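PDB 4OPE: Nrps/pks from Streptomyces albus, which probably catalyses decarboxylative chain elongation as a ketosynthase domain of the oxazolomycin assembly line, an "AT-less" type I polyketide synthase. Local coordinates for residues 79-83 with 99-103. Numbering follows the deposited sequence.
Sequences MFFRM and LQTVW
F80 meets W103 edge-on, and F81 lies alongside L99; together they illustrate how a short loop can be packed against a helix by rings and aliphatic groups, with no hydrogen bond between the two segments. From CB outward, F81 leads from the type I turn of 79-82 towards the helix. CG of F81 lies 4.1 Å from CD1 of L99, CD1 and CE1 of F81 run along CD2 of L99, and CZ of F81 reaches CB of L99 at 4.0 Å. That CB stands over the F81 ring face in a CH-pi contact, 18° off the normal, while CE2 of F81 lies 3.8 Å from CG of Q100. On the opposite face of the F81 ring, CD1 of F80 sits 3.6 Å above its plane, over the centre.

F80 has CG anti to its own backbone N (chi1 -178°), which carries the ring out to W103. There CZ and CE1 of F80 point their edge at the face of the six-membered ring of W103, a T-shaped stack with centroids 4.9 Å apart and planes at 84°. Replacing W103 by an alanine would probably take the indole face from the edge of F80 and open a gap between loop and helix. F570, edge-to-face with both F80 and W103, and F162 of helix 152-163 extend the cluster. The arrangement is a buried aromatic core, joining the loop after strand 75-76 to helix 93-108 within the thiolase-type ketosynthase fold.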
HETATM    1  N   MSE A  79       7.704   4.280 -26.407  1.00 44.61           N
HETATM    2  CA  MSE A  79       6.884   4.003 -27.580  1.00 47.20           C
HETATM    3  C   MSE A  79       6.241   2.660 -27.383  1.00 47.10           C
HETATM    4  O   MSE A  79       5.121   2.438 -27.846  1.00 49.28           O
HETATM    5  CB  MSE A  79       7.655   4.046 -28.897  1.00 48.04           C
HETATM    6  CG  MSE A  79       8.256   5.410 -29.272  1.00 53.74           C
HETATM    7 SE   MSE A  79       6.985   6.945 -29.314  0.57 59.53          SE
HETATM    8  CE  MSE A  79       8.135   8.263 -28.385  1.00 60.74           C
ATOM      9  N   PHE A  80       6.937   1.754 -26.697  1.00 44.76           N
ATOM     10  CA  PHE A  80       6.445   0.398 -26.503  1.00 43.62           C
ATOM     11  C   PHE A  80       5.253   0.524 -25.620  1.00 40.63           C
ATOM     12  O   PHE A  80       4.195  -0.048 -25.889  1.00 44.65           O
ATOM     13  CB  PHE A  80       7.521  -0.545 -25.884  1.00 42.55           C
ATOM     14  CG  PHE A  80       7.068  -1.964 -25.701  1.00 40.75           C
ATOM     15  CD1 PHE A  80       6.202  -2.314 -24.678  1.00 41.15           C
ATOM     16  CD2 PHE A  80       7.519  -2.954 -26.541  1.00 42.61           C
ATOM     17  CE1 PHE A  80       5.786  -3.622 -24.497  1.00 41.23           C
ATOM     18  CE2 PHE A  80       7.118  -4.272 -26.371  1.00 43.53           C
ATOM     19  CZ  PHE A  80       6.243  -4.610 -25.345  1.00 42.31           C
ATOM     20  N   PHE A  81       5.416   1.314 -24.594  1.00 39.98           N
ATOM     21  CA  PHE A  81       4.341   1.505 -23.623  1.00 41.56           C
ATOM     22  C   PHE A  81       3.349   2.624 -23.906  1.00 42.97           C
ATOM     23  O   PHE A  81       2.659   3.012 -23.008  1.00 42.29           O
ATOM     24  CB  PHE A  81       4.941   1.643 -22.226  1.00 39.80           C
ATOM     25  CG  PHE A  81       5.630   0.396 -21.779  1.00 36.91           C
ATOM     26  CD1 PHE A  81       4.883  -0.717 -21.403  1.00 36.90           C
ATOM     27  CD2 PHE A  81       6.990   0.312 -21.801  1.00 34.39           C
ATOM     28  CE1 PHE A  81       5.509  -1.887 -21.012  1.00 35.96           C
ATOM     29  CE2 PHE A  81       7.610  -0.837 -21.407  1.00 35.45           C
ATOM     30  CZ  PHE A  81       6.882  -1.945 -21.014  1.00 34.29           C
ATOM     31  N   ARG A  82       3.288   3.113 -25.145  1.00 46.37           N
ATOM     32  CA  ARG A  82       2.289   4.094 -25.568  0.50 47.67           C
ATOM     33  C   ARG A  82       2.292   5.353 -24.712  1.00 48.24           C
ATOM     34  O   ARG A  82       1.264   5.805 -24.206  1.00 48.87           O
ATOM     35  CB  ARG A  82       0.885   3.466 -25.611  0.50 49.06           C
ATOM     36  CG  ARG A  82       0.761   2.322 -26.608  0.50 49.92           C
ATOM     37  CD  ARG A  82      -0.695   2.046 -26.980  0.50 51.10           C
ATOM     38  NE  ARG A  82      -0.827   0.799 -27.733  0.50 49.63           N
ATOM     39  CZ  ARG A  82      -0.878   0.738 -29.050  0.50 48.89           C
ATOM     40  NH1 ARG A  82      -0.963  -0.435 -29.663  0.50 47.33           N
ATOM     41  NH2 ARG A  82      -0.844   1.863 -29.744  0.50 50.77           N
HETATM   42  N   MSE A  83       3.454   5.935 -24.555  1.00 49.37           N
HETATM   43  CA  MSE A  83       3.542   7.165 -23.811  1.00 49.36           C
HETATM   44  C   MSE A  83       4.559   7.998 -24.531  1.00 48.66           C
HETATM   45  O   MSE A  83       5.423   7.509 -25.233  1.00 48.64           O
HETATM   46  CB  MSE A  83       3.748   6.831 -22.323  1.00 50.60           C
HETATM   47  CG  MSE A  83       5.158   7.083 -21.787  1.00 54.60           C
HETATM   48 SE   MSE A  83       5.426   6.706 -19.837  0.68 58.89          SE
HETATM   49  CE  MSE A  83       4.151   5.243 -19.594  1.00 49.09           C
ATOM     50  N   LEU A  99       7.320  -1.509 -15.174  1.00 30.96           N
ATOM     51  CA  LEU A  99       6.585  -1.915 -16.344  1.00 31.83           C
ATOM     52  C   LEU A  99       7.366  -2.942 -17.148  1.00 32.12           C
ATOM     53  O   LEU A  99       6.835  -3.993 -17.549  1.00 32.16           O
ATOM     54  CB  LEU A  99       6.306  -0.731 -17.227  1.00 33.70           C
ATOM     55  CG  LEU A  99       5.022   0.012 -16.993  1.00 36.18           C
ATOM     56  CD1 LEU A  99       5.144   1.295 -17.778  1.00 38.37           C
ATOM     57  CD2 LEU A  99       3.810  -0.780 -17.456  1.00 36.83           C
ATOM     58  N   GLN A 100       8.642  -2.669 -17.366  1.00 31.95           N
ATOM     59  CA  GLN A 100       9.463  -3.647 -18.064  1.00 32.60           C
ATOM     60  C   GLN A 100       9.585  -4.951 -17.263  1.00 31.61           C
ATOM     61  O   GLN A 100       9.519  -6.034 -17.842  1.00 31.87           O
ATOM     62  CB  GLN A 100      10.807  -3.055 -18.446  1.00 33.85           C
ATOM     63  CG  GLN A 100      10.645  -1.797 -19.333  1.00 37.08           C
ATOM     64  CD  GLN A 100      11.986  -1.133 -19.686  1.00 39.49           C
ATOM     65  OE1 GLN A 100      12.921  -1.251 -18.952  1.00 39.28           O
ATOM     66  NE2 GLN A 100      12.047  -0.402 -20.782  1.00 42.46           N
ATOM     67  N   THR A 101       9.706  -4.852 -15.942  1.00 29.92           N
ATOM     68  CA  THR A 101       9.769  -6.025 -15.097  1.00 29.19           C
ATOM     69  C   THR A 101       8.531  -6.869 -15.253  1.00 29.01           C
ATOM     70  O   THR A 101       8.603  -8.075 -15.444  1.00 30.13           O
ATOM     71  CB  THR A 101       9.928  -5.595 -13.640  1.00 30.38           C
ATOM     72  OG1 THR A 101      11.189  -4.924 -13.504  1.00 32.32           O
ATOM     73  CG2 THR A 101       9.838  -6.772 -12.688  1.00 29.19           C
ATOM     74  N   VAL A 102       7.368  -6.259 -15.247  1.00 29.36           N
ATOM     75  CA  VAL A 102       6.154  -7.067 -15.395  1.00 29.43           C
ATOM     76  C   VAL A 102       6.103  -7.747 -16.742  1.00 29.20           C
ATOM     77  O   VAL A 102       5.733  -8.923 -16.844  1.00 29.87           O
ATOM     78  CB  VAL A 102       4.883  -6.278 -15.116  1.00 28.89           C
ATOM     79  CG1 VAL A 102       3.662  -7.144 -15.352  1.00 28.98           C
ATOM     80  CG2 VAL A 102       4.916  -5.824 -13.665  1.00 28.05           C
ATOM     81  N   TRP A 103       6.507  -7.025 -17.774  1.00 29.47           N
ATOM     82  CA  TRP A 103       6.599  -7.631 -19.103  1.00 29.23           C
ATOM     83  C   TRP A 103       7.491  -8.872 -19.034  1.00 29.58           C
ATOM     84  O   TRP A 103       7.108  -9.948 -19.530  1.00 29.50           O
ATOM     85  CB  TRP A 103       7.166  -6.671 -20.155  1.00 30.43           C
ATOM     86  CG  TRP A 103       7.068  -7.279 -21.510  1.00 31.76           C
ATOM     87  CD1 TRP A 103       8.004  -8.038 -22.156  1.00 31.11           C
ATOM     88  CD2 TRP A 103       5.928  -7.220 -22.380  1.00 32.82           C
ATOM     89  NE1 TRP A 103       7.524  -8.451 -23.392  1.00 30.39           N
ATOM     90  CE2 TRP A 103       6.248  -7.978 -23.548  1.00 31.67           C
ATOM     91  CE3 TRP A 103       4.675  -6.606 -22.290  1.00 31.74           C
ATOM     92  CZ2 TRP A 103       5.347  -8.146 -24.595  1.00 31.69           C
ATOM     93  CZ3 TRP A 103       3.777  -6.760 -23.348  1.00 32.47           C
ATOM     94  CH2 TRP A 103       4.121  -7.519 -24.483  1.00 32.79           C
TER